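Local coordinates for protein EmGH1 (Erythrobacter marinus, PDB 5Z87) that probably hydrolyses beta-glucosidic linkages as a member of glycoside hydrolase family 3, at residues A[77-80]-A[85-88]; A[357-360]-A[365-368]; A[648-651]-A[655-658]. One frame throughout, in Å; residues are numbered along the deposited sequence.

Contact 1. Residues A[77-80]-A[85-88]; sequences GFEA and FAHG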
ATOM      1  N   GLY A  77     -31.451 -28.567 -24.625  1.00 29.49           N
ATOM      2  CA  GLY A  77     -30.190 -29.112 -24.143  1.00 27.46           C
ATOM      3  C   GLY A  77     -29.745 -28.501 -22.824  1.00 29.63           C
ATOM      4  O   GLY A  77     -29.205 -29.196 -21.958  1.00 32.64           O
ATOM      5  N   PHE A  78     -29.969 -27.192 -22.653  1.00 26.98           N
ATOM      6  CA  PHE A  78     -29.632 -26.545 -21.388  1.00 28.37           C
ATOM      7  C   PHE A  78     -30.436 -27.128 -20.229  1.00 31.68           C
ATOM      8  O   PHE A  78     -29.883 -27.401 -19.154  1.00 29.51           O
ATOM      9  CB  PHE A  78     -29.855 -25.030 -21.483  1.00 21.63           C
ATOM     10  CG  PHE A  78     -29.268 -24.268 -20.320  1.00 31.06           C
ATOM     11  CD1 PHE A  78     -27.914 -23.929 -20.307  1.00 31.03           C
ATOM     12  CD2 PHE A  78     -30.056 -23.922 -19.223  1.00 24.71           C
ATOM     13  CE1 PHE A  78     -27.358 -23.241 -19.225  1.00 27.88           C
ATOM     14  CE2 PHE A  78     -29.514 -23.229 -18.142  1.00 28.20           C
ATOM     15  CZ  PHE A  78     -28.162 -22.892 -18.136  1.00 26.05           C
ATOM     16  N   GLU A  79     -31.746 -27.320 -20.423  1.00 27.89           N
ATOM     17  CA  GLU A  79     -32.558 -27.928 -19.372  1.00 32.51           C
ATOM     18  C   GLU A  79     -32.118 -29.358 -19.101  1.00 28.81           C
ATOM     19  O   GLU A  79     -32.124 -29.809 -17.952  1.00 30.25           O
ATOM     20  CB  GLU A  79     -34.046 -27.890 -19.739  1.00 31.72           C
ATOM     21  CG  GLU A  79     -34.968 -28.515 -18.665  1.00 25.62           C
ATOM     22  CD  GLU A  79     -36.465 -28.453 -19.029  1.00 33.28           C
ATOM     23  OE1 GLU A  79     -36.878 -27.564 -19.808  1.00 27.24           O
ATOM     24  OE2 GLU A  79     -37.232 -29.305 -18.530  1.00 38.58           O
ATOM     25  N   ALA A  80     -31.734 -30.092 -20.143  1.00 28.48           N
ATOM     26  CA  ALA A  80     -31.192 -31.425 -19.910  1.00 28.64           C
ATOM     27  C   ALA A  80     -29.936 -31.351 -19.043  1.00 34.69           C
ATOM     28  O   ALA A  80     -29.785 -32.108 -18.077  1.00 34.79           O
ATOM     29  CB  ALA A  80     -30.904 -32.111 -21.245  1.00 21.77           C
ATOM     30  N   PHE A  85     -33.762 -25.450 -14.984  1.00 20.35           N
ATOM     31  CA  PHE A  85     -34.288 -24.593 -16.042  1.00 23.76           C
ATOM     32  C   PHE A  85     -35.711 -24.985 -16.434  1.00 25.25           C
ATOM     33  O   PHE A  85     -36.411 -24.191 -17.066  1.00 22.62           O
ATOM     34  CB  PHE A  85     -33.358 -24.636 -17.264  1.00 21.05           C
ATOM     35  CG  PHE A  85     -33.682 -23.614 -18.323  1.00 26.66           C
ATOM     36  CD1 PHE A  85     -33.762 -22.261 -18.008  1.00 22.13           C
ATOM     37  CD2 PHE A  85     -33.903 -24.006 -19.636  1.00 25.94           C
ATOM     38  CE1 PHE A  85     -34.064 -21.323 -18.980  1.00 23.01           C
ATOM     39  CE2 PHE A  85     -34.210 -23.075 -20.617  1.00 20.19           C
ATOM     40  CZ  PHE A  85     -34.294 -21.731 -20.291  1.00 22.09           C
ATOM     41  N   ALA A  86     -36.159 -26.176 -16.049  1.00 25.93           N
ATOM     42  CA  ALA A  86     -37.566 -26.520 -16.195  1.00 32.29           C
ATOM     43  C   ALA A  86     -38.473 -25.505 -15.506  1.00 26.80           C
ATOM     44  O   ALA A  86     -39.637 -25.367 -15.891  1.00 32.33           O
ATOM     45  CB  ALA A  86     -37.811 -27.930 -15.643  1.00 26.34           C
ATOM     46  N   HIS A  87     -37.958 -24.764 -14.524  1.00 26.70           N
ATOM     47  CA  HIS A  87     -38.724 -23.739 -13.825  1.00 25.72           C
ATOM     48  C   HIS A  87     -38.293 -22.328 -14.199  1.00 27.70           C
ATOM     49  O   HIS A  87     -38.583 -21.380 -13.466  1.00 25.62           O
ATOM     50  CB  HIS A  87     -38.611 -23.939 -12.318  1.00 21.47           C
ATOM     51  CG  HIS A  87     -38.661 -25.375 -11.912  1.00 32.70           C
ATOM     52  ND1 HIS A  87     -39.799 -26.143 -12.048  1.00 29.31           N
ATOM     53  CD2 HIS A  87     -37.709 -26.193 -11.403  1.00 32.52           C
ATOM     54  CE1 HIS A  87     -39.549 -27.370 -11.624  1.00 32.23           C
ATOM     55  NE2 HIS A  87     -38.287 -27.430 -11.235  1.00 38.82           N
ATOM     56  N   GLY A  88     -37.614 -22.160 -15.327  1.00 26.38           N
ATOM     57  CA  GLY A  88     -37.162 -20.827 -15.672  1.00 25.19           C
ATOM     58  C   GLY A  88     -35.772 -20.545 -15.135  1.00 23.61           C
ATOM     59  O   GLY A  88     -34.984 -21.475 -14.924  1.00 23.43           O
TER
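F78 drives the edge of its ring into the face of F85, a T-shaped stack with planes at 88° and centroids 5.3 Å apart. The touching edge atom is F78 CD2, which stands 3.7 Å from F85 CG, near the root of the ring. With CG anti to the backbone N (chi1 -168°), F78 lays this edge against F85, whose own ring takes the same torsion. E79 packs at the edge of the F85 ring: its CB lies in the ring plane, 3.9 Å from F85 CD2. From there the chain runs fully extended past the backbone of A86, and the carboxylate oxygen E79 OE2 comes within 3.2 Å of A86 CB. The other oxygen, E79 OE1, forms a salt bridge with R118, on which F85 also rests, while V71 of helix 68-73 packs on both rings. Replacing E79 by an alanine would probably leave R118 without this carboxylate and strip the cover that the glutamate's CG and carboxylate give A86. The two buried rings give the contact its apolar part, and a glutamate suits its place by packing through its methylenes while its charge is met by R118, outside the two segments.

Contact 2. Residues A[357-360]-A[365-368]; sequences QLVR and EERY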
ATOM      1  N   GLN A 357     -31.061 -29.110  -3.113  1.00 28.02           N
ATOM      2  CA  GLN A 357     -30.694 -30.335  -2.410  1.00 25.36           C
ATOM      3  C   GLN A 357     -30.148 -30.050  -1.016  1.00 36.87           C
ATOM      4  O   GLN A 357     -30.336 -30.870  -0.106  1.00 34.58           O
ATOM      5  CB  GLN A 357     -29.684 -31.142  -3.225  1.00 29.52           C
ATOM      6  CG  GLN A 357     -29.656 -32.634  -2.860  1.00 35.86           C
ATOM      7  CD  GLN A 357     -31.059 -33.219  -2.659  1.00 41.02           C
ATOM      8  OE1 GLN A 357     -31.883 -33.221  -3.578  1.00 41.09           O
ATOM      9  NE2 GLN A 357     -31.339 -33.693  -1.443  1.00 36.40           N
ATOM     10  N   LEU A 358     -29.486 -28.901  -0.814  1.00 30.59           N
ATOM     11  CA  LEU A 358     -28.985 -28.581   0.524  1.00 29.20           C
ATOM     12  C   LEU A 358     -30.131 -28.320   1.487  1.00 28.90           C
ATOM     13  O   LEU A 358     -30.063 -28.700   2.661  1.00 31.17           O
ATOM     14  CB  LEU A 358     -28.042 -27.370   0.484  1.00 22.52           C
ATOM     15  CG  LEU A 358     -26.691 -27.630  -0.187  1.00 26.60           C
ATOM     16  CD1 LEU A 358     -26.053 -26.324  -0.654  1.00 24.38           C
ATOM     17  CD2 LEU A 358     -25.763 -28.417   0.754  1.00 24.28           C
ATOM     18  N   VAL A 359     -31.178 -27.644   1.013  1.00 26.40           N
ATOM     19  CA  VAL A 359     -32.365 -27.431   1.833  1.00 29.10           C
ATOM     20  C   VAL A 359     -33.021 -28.766   2.159  1.00 37.86           C
ATOM     21  O   VAL A 359     -33.358 -29.050   3.316  1.00 37.52           O
ATOM     22  CB  VAL A 359     -33.341 -26.487   1.116  1.00 33.01           C
ATOM     23  CG1 VAL A 359     -34.708 -26.504   1.795  1.00 24.76           C
ATOM     24  CG2 VAL A 359     -32.756 -25.084   1.066  1.00 29.55           C
ATOM     25  N   ARG A 360     -33.183 -29.620   1.146  1.00 30.52           N
ATOM     26  CA  ARG A 360     -33.829 -30.908   1.376  1.00 34.50           C
ATOM     27  C   ARG A 360     -32.978 -31.793   2.280  1.00 39.94           C
ATOM     28  O   ARG A 360     -33.511 -32.500   3.142  1.00 44.29           O
ATOM     29  CB  ARG A 360     -34.135 -31.588   0.040  1.00 27.82           C
ATOM     30  CG  ARG A 360     -35.335 -30.949  -0.689  1.00 33.33           C
ATOM     31  CD  ARG A 360     -35.798 -31.772  -1.882  1.00 26.22           C
ATOM     32  NE  ARG A 360     -34.754 -31.842  -2.891  1.00 33.03           N
ATOM     33  CZ  ARG A 360     -34.699 -31.047  -3.955  1.00 40.12           C
ATOM     34  NH1 ARG A 360     -35.645 -30.133  -4.144  1.00 32.17           N
ATOM     35  NH2 ARG A 360     -33.702 -31.167  -4.832  1.00 28.81           N
ATOM     36  N   GLU A 365     -31.444 -23.643   5.687  1.00 30.92           N
ATOM     37  CA  GLU A 365     -32.835 -23.276   5.934  1.00 29.80           C
ATOM     38  C   GLU A 365     -33.470 -22.695   4.675  1.00 32.24           C
ATOM     39  O   GLU A 365     -32.892 -21.820   4.019  1.00 30.63           O
ATOM     40  CB  GLU A 365     -32.930 -22.269   7.080  1.00 31.14           C
ATOM     41  CG  GLU A 365     -32.644 -22.867   8.451  1.00 40.94           C
ATOM     42  CD  GLU A 365     -31.948 -21.885   9.373  1.00 53.11           C
ATOM     43  OE1 GLU A 365     -32.653 -21.084  10.028  1.00 56.35           O
ATOM     44  OE2 GLU A 365     -30.695 -21.913   9.440  1.00 64.73           O
ATOM     45  N   GLU A 366     -34.680 -23.167   4.359  1.00 28.29           N
ATOM     46  CA  GLU A 366     -35.343 -22.752   3.126  1.00 31.92           C
ATOM     47  C   GLU A 366     -35.588 -21.248   3.102  1.00 29.25           C
ATOM     48  O   GLU A 366     -35.620 -20.644   2.024  1.00 25.98           O
ATOM     49  CB  GLU A 366     -36.654 -23.534   2.949  1.00 27.96           C
ATOM     50  CG  GLU A 366     -37.718 -22.857   2.088  1.00 38.28           C
ATOM     51  CD  GLU A 366     -38.696 -23.853   1.465  1.00 47.01           C
ATOM     52  OE1 GLU A 366     -38.617 -25.061   1.792  1.00 42.72           O
ATOM     53  OE2 GLU A 366     -39.533 -23.425   0.634  1.00 41.47           O
ATOM     54  N   ARG A 367     -35.711 -20.619   4.276  1.00 21.08           N
ATOM     55  CA  ARG A 367     -36.005 -19.194   4.321  1.00 25.05           C
ATOM     56  C   ARG A 367     -34.923 -18.340   3.648  1.00 29.95           C
ATOM     57  O   ARG A 367     -35.220 -17.216   3.232  1.00 30.18           O
ATOM     58  CB  ARG A 367     -36.216 -18.753   5.772  1.00 28.33           C
ATOM     59  CG  ARG A 367     -34.943 -18.590   6.594  1.00 36.63           C
ATOM     60  CD  ARG A 367     -35.253 -17.973   7.954  1.00 44.43           C
ATOM     61  NE  ARG A 367     -34.154 -17.161   8.479  1.00 50.72           N
ATOM     62  CZ  ARG A 367     -33.234 -17.612   9.324  1.00 54.96           C
ATOM     63  NH1 ARG A 367     -32.271 -16.807   9.753  1.00 57.88           N
ATOM     64  NH2 ARG A 367     -33.275 -18.874   9.737  1.00 58.55           N
ATOM     65  N   TYR A 368     -33.687 -18.844   3.519  1.00 27.24           N
ATOM     66  CA  TYR A 368     -32.651 -18.091   2.807  1.00 27.81           C
ATOM     67  C   TYR A 368     -32.896 -18.111   1.300  1.00 25.98           C
ATOM     68  O   TYR A 368     -32.678 -17.106   0.613  1.00 23.71           O
ATOM     69  CB  TYR A 368     -31.262 -18.654   3.148  1.00 22.50           C
ATOM     70  CG  TYR A 368     -30.818 -18.279   4.546  1.00 31.76           C
ATOM     71  CD1 TYR A 368     -30.366 -16.993   4.830  1.00 26.23           C
ATOM     72  CD2 TYR A 368     -30.865 -19.200   5.587  1.00 36.20           C
ATOM     73  CE1 TYR A 368     -29.969 -16.633   6.101  1.00 26.11           C
ATOM     74  CE2 TYR A 368     -30.467 -18.842   6.872  1.00 38.73           C
ATOM     75  CZ  TYR A 368     -30.023 -17.554   7.116  1.00 31.12           C
ATOM     76  OH  TYR A 368     -29.634 -17.184   8.380  1.00 32.54           O
TER
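Q357 OE1 takes two N-H groups from R360, which sits three residues further along the same short helix as V359, the residue that meets E366 across the contact. R360 presents its guanidinium side-on: NH2 reaches Q357 OE1 at 3.0 Å and NE reaches the same Q357 OE1 at 3.3 Å. The oxygen lies in the guanidinium plane, yet both nitrogens come from one face of the amide, well above its carbonyl plane. Q357 NE2 bonds to D361 OD1, which helps set the amide's rotation. R360 NH1 meanwhile forms a salt bridge with D57, so this long, charged side chain ties helix 355-360 to helix 56-61 from an exposed position. Two consecutive helices, 355-360 and 366-382, are joined here by a short loop in the N-terminal domain of family 3, which is of the TIM-barrel type. Between them the packing is apolar and slight. V359 turns CG1 opposite its backbone N (chi1 167°), and that methyl meets E366 CB at 3.7 Å; the other branch, V359 CG2, faces the E366 backbone, 4.0 Å from its CA. A beta-branched valine suits the spot because both methyls can rest against E366. E366 offers its aliphatic part to V359, and L56 of helix 56-61 touches both residues. After the loop, Y368 N bonds to E365 O at 3.1 Å.

Contact 3. Residues A[648-651]-A[655-658]; sequences FRNY and DSTP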
ATOM      1  N   PHE A 648       3.665  13.675   4.903  1.00 18.36           N
ATOM      2  CA  PHE A 648       4.390  14.583   5.782  1.00 13.92           C
ATOM      3  C   PHE A 648       5.875  14.661   5.412  1.00 18.58           C
ATOM      4  O   PHE A 648       6.453  15.753   5.368  1.00 19.14           O
ATOM      5  CB  PHE A 648       4.193  14.137   7.227  1.00 18.03           C
ATOM      6  CG  PHE A 648       4.980  14.925   8.223  1.00 16.55           C
ATOM      7  CD1 PHE A 648       4.923  16.306   8.232  1.00 17.91           C
ATOM      8  CD2 PHE A 648       5.766  14.279   9.166  1.00 17.40           C
ATOM      9  CE1 PHE A 648       5.642  17.038   9.149  1.00 20.82           C
ATOM     10  CE2 PHE A 648       6.475  15.003  10.100  1.00 16.27           C
ATOM     11  CZ  PHE A 648       6.417  16.388  10.091  1.00 18.57           C
ATOM     12  N   ARG A 649       6.499  13.524   5.115  1.00 18.01           N
ATOM     13  CA  ARG A 649       7.893  13.457   4.700  1.00 15.71           C
ATOM     14  C   ARG A 649       8.001  13.107   3.221  1.00 23.37           C
ATOM     15  O   ARG A 649       7.166  12.381   2.672  1.00 15.87           O
ATOM     16  CB  ARG A 649       8.676  12.421   5.525  1.00 17.50           C
ATOM     17  CG  ARG A 649       8.633  12.640   7.055  1.00 17.84           C
ATOM     18  CD  ARG A 649       9.457  13.824   7.491  1.00 16.23           C
ATOM     19  NE  ARG A 649       8.875  15.094   7.091  1.00 19.43           N
ATOM     20  CZ  ARG A 649       9.392  16.277   7.380  1.00 18.67           C
ATOM     21  NH1 ARG A 649       8.800  17.382   6.948  1.00 18.47           N
ATOM     22  NH2 ARG A 649      10.511  16.353   8.080  1.00 21.20           N
ATOM     23  N   ASN A 650       9.064  13.612   2.592  1.00 24.58           N
ATOM     24  CA  ASN A 650       9.314  13.472   1.163  1.00 18.81           C
ATOM     25  C   ASN A 650      10.447  12.487   0.899  1.00 17.32           C
ATOM     26  O   ASN A 650      11.157  12.054   1.807  1.00 18.34           O
ATOM     27  CB  ASN A 650       9.627  14.836   0.550  1.00 17.43           C
ATOM     28  CG  ASN A 650       8.484  15.795   0.706  1.00 19.71           C
ATOM     29  OD1 ASN A 650       7.360  15.493   0.303  1.00 20.54           O
ATOM     30  ND2 ASN A 650       8.745  16.951   1.305  1.00 18.57           N
ATOM     31  N   TYR A 651      10.592  12.117  -0.370  1.00 18.80           N
ATOM     32  CA  TYR A 651      11.540  11.090  -0.785  1.00 20.98           C
ATOM     33  C   TYR A 651      12.919  11.701  -0.999  1.00 18.36           C
ATOM     34  O   TYR A 651      13.047  12.813  -1.517  1.00 15.64           O
ATOM     35  CB  TYR A 651      11.055  10.398  -2.062  1.00 15.66           C
ATOM     36  CG  TYR A 651       9.807   9.567  -1.846  1.00 16.46           C
ATOM     37  CD1 TYR A 651       9.875   8.333  -1.218  1.00 14.08           C
ATOM     38  CD2 TYR A 651       8.557  10.033  -2.252  1.00 11.57           C
ATOM     39  CE1 TYR A 651       8.743   7.568  -1.015  1.00 13.91           C
ATOM     40  CE2 TYR A 651       7.420   9.286  -2.055  1.00 13.80           C
ATOM     41  CZ  TYR A 651       7.510   8.053  -1.429  1.00 17.27           C
ATOM     42  OH  TYR A 651       6.369   7.306  -1.221  1.00 13.76           O
ATOM     43  N   ASP A 655      12.029  14.882  -6.304  1.00 20.62           N
ATOM     44  CA  ASP A 655      10.852  15.741  -6.316  1.00 22.51           C
ATOM     45  C   ASP A 655       9.610  14.925  -5.965  1.00 21.66           C
ATOM     46  O   ASP A 655       9.192  14.062  -6.746  1.00 18.24           O
ATOM     47  CB  ASP A 655      10.697  16.401  -7.693  1.00 16.21           C
ATOM     48  CG  ASP A 655       9.595  17.448  -7.720  1.00 22.40           C
ATOM     49  OD1 ASP A 655       8.830  17.562  -6.733  1.00 23.60           O
ATOM     50  OD2 ASP A 655       9.485  18.158  -8.740  1.00 29.21           O
ATOM     51  N   SER A 656       9.017  15.195  -4.802  1.00 19.92           N
ATOM     52  CA  SER A 656       7.911  14.409  -4.272  1.00 17.03           C
ATOM     53  C   SER A 656       6.564  15.093  -4.440  1.00 23.79           C
ATOM     54  O   SER A 656       5.557  14.599  -3.913  1.00 19.04           O
ATOM     55  CB  SER A 656       8.148  14.098  -2.791  1.00 18.67           C
ATOM     56  OG  SER A 656       9.321  13.331  -2.626  1.00 17.31           O
ATOM     57  N   THR A 657       6.524  16.235  -5.124  1.00 22.29           N
ATOM     58  CA  THR A 657       5.257  16.833  -5.497  1.00 20.57           C
ATOM     59  C   THR A 657       4.588  15.975  -6.563  1.00 20.10           C
ATOM     60  O   THR A 657       5.250  15.215  -7.268  1.00 17.85           O
ATOM     61  CB  THR A 657       5.458  18.245  -6.039  1.00 27.75           C
ATOM     62  OG1 THR A 657       6.310  18.182  -7.196  1.00 20.08           O
ATOM     63  CG2 THR A 657       6.060  19.162  -4.960  1.00 12.19           C
ATOM     64  N   PRO A 658       3.275  16.065  -6.695  1.00 17.97           N
ATOM     65  CA  PRO A 658       2.631  15.378  -7.810  1.00 20.56           C
ATOM     66  C   PRO A 658       3.065  16.010  -9.121  1.00 21.24           C
ATOM     67  O   PRO A 658       3.467  17.177  -9.173  1.00 22.12           O
ATOM     68  CB  PRO A 658       1.135  15.576  -7.537  1.00 20.39           C
ATOM     69  CG  PRO A 658       1.066  16.733  -6.577  1.00 20.06           C
ATOM     70  CD  PRO A 658       2.307  16.696  -5.783  1.00 16.61           C
TER
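This is a buried contact between two parts of one irregular loop, in the long connection from helix 607-615 to strand 671-678, and it turns on a single serine hydroxyl. S656 OG accepts the backbone N-H of Y651, with Y651 N at 2.9 Å and a nearly straight N-H...O angle of 167°. The same hydroxyl bonds to the carbonyl of S654, so it receives from one backbone group and gives to another. Its torsion, with OG opposite the carbonyl carbon (chi1 -62°), points it at Y651, where it also lies at the ring's edge near the ring plane, 3.4 Å from Y651 CD2. Alongside, the amide oxygen of N650 passes the serine's methylene, N650 OD1 being 3.5 Å from S656 CB. Serine suits the place because it is small and can both donate and accept. Next to it, D655 OD1 receives T657 N at 3.1 Å, an Asx turn, and T657 OG1 at 2.6 Å, which ties D655 to T657 within 655-658. Within 648-651, R649 NE and NH1 both bond to F648 O, with R649 NE over the centre of the F648 ring. Much of the polar surface faces a second subunit: N650 ND2 bonds to D547 of that subunit and Y651 OH to the carbonyl of its G243, while R649 reaches the carbonyls of its Y543 and G546. The chemistry is therefore polar and directional: S656 bonds the loop's backbone, while R649, N650 and Y651 also bond to the second subunit, consistent with a loop held in shape at the interface.

Contacts 1 and 2 both belong to the N-terminal domain and lie on the same side of the chain's centre, their own centres 21 Å apart; helix 56-61 meets side chains from both. Contact 3 belongs to the C-terminal domain of family 3, its centre about 60 Å from that of contact 1. Their chemistry follows their place. Contact 1 is partly buried and aromatic, with one glutamate adding an outside ion pair. Contact 2 is a thin surface contact of methyls and methylenes, its side-chain polar bonds lying beside the packing rather than across it. Contact 3 is buried, joins irregular loop rather than helix, and relies on hydrogen bonding. Of the three, it alone borders the second subunit.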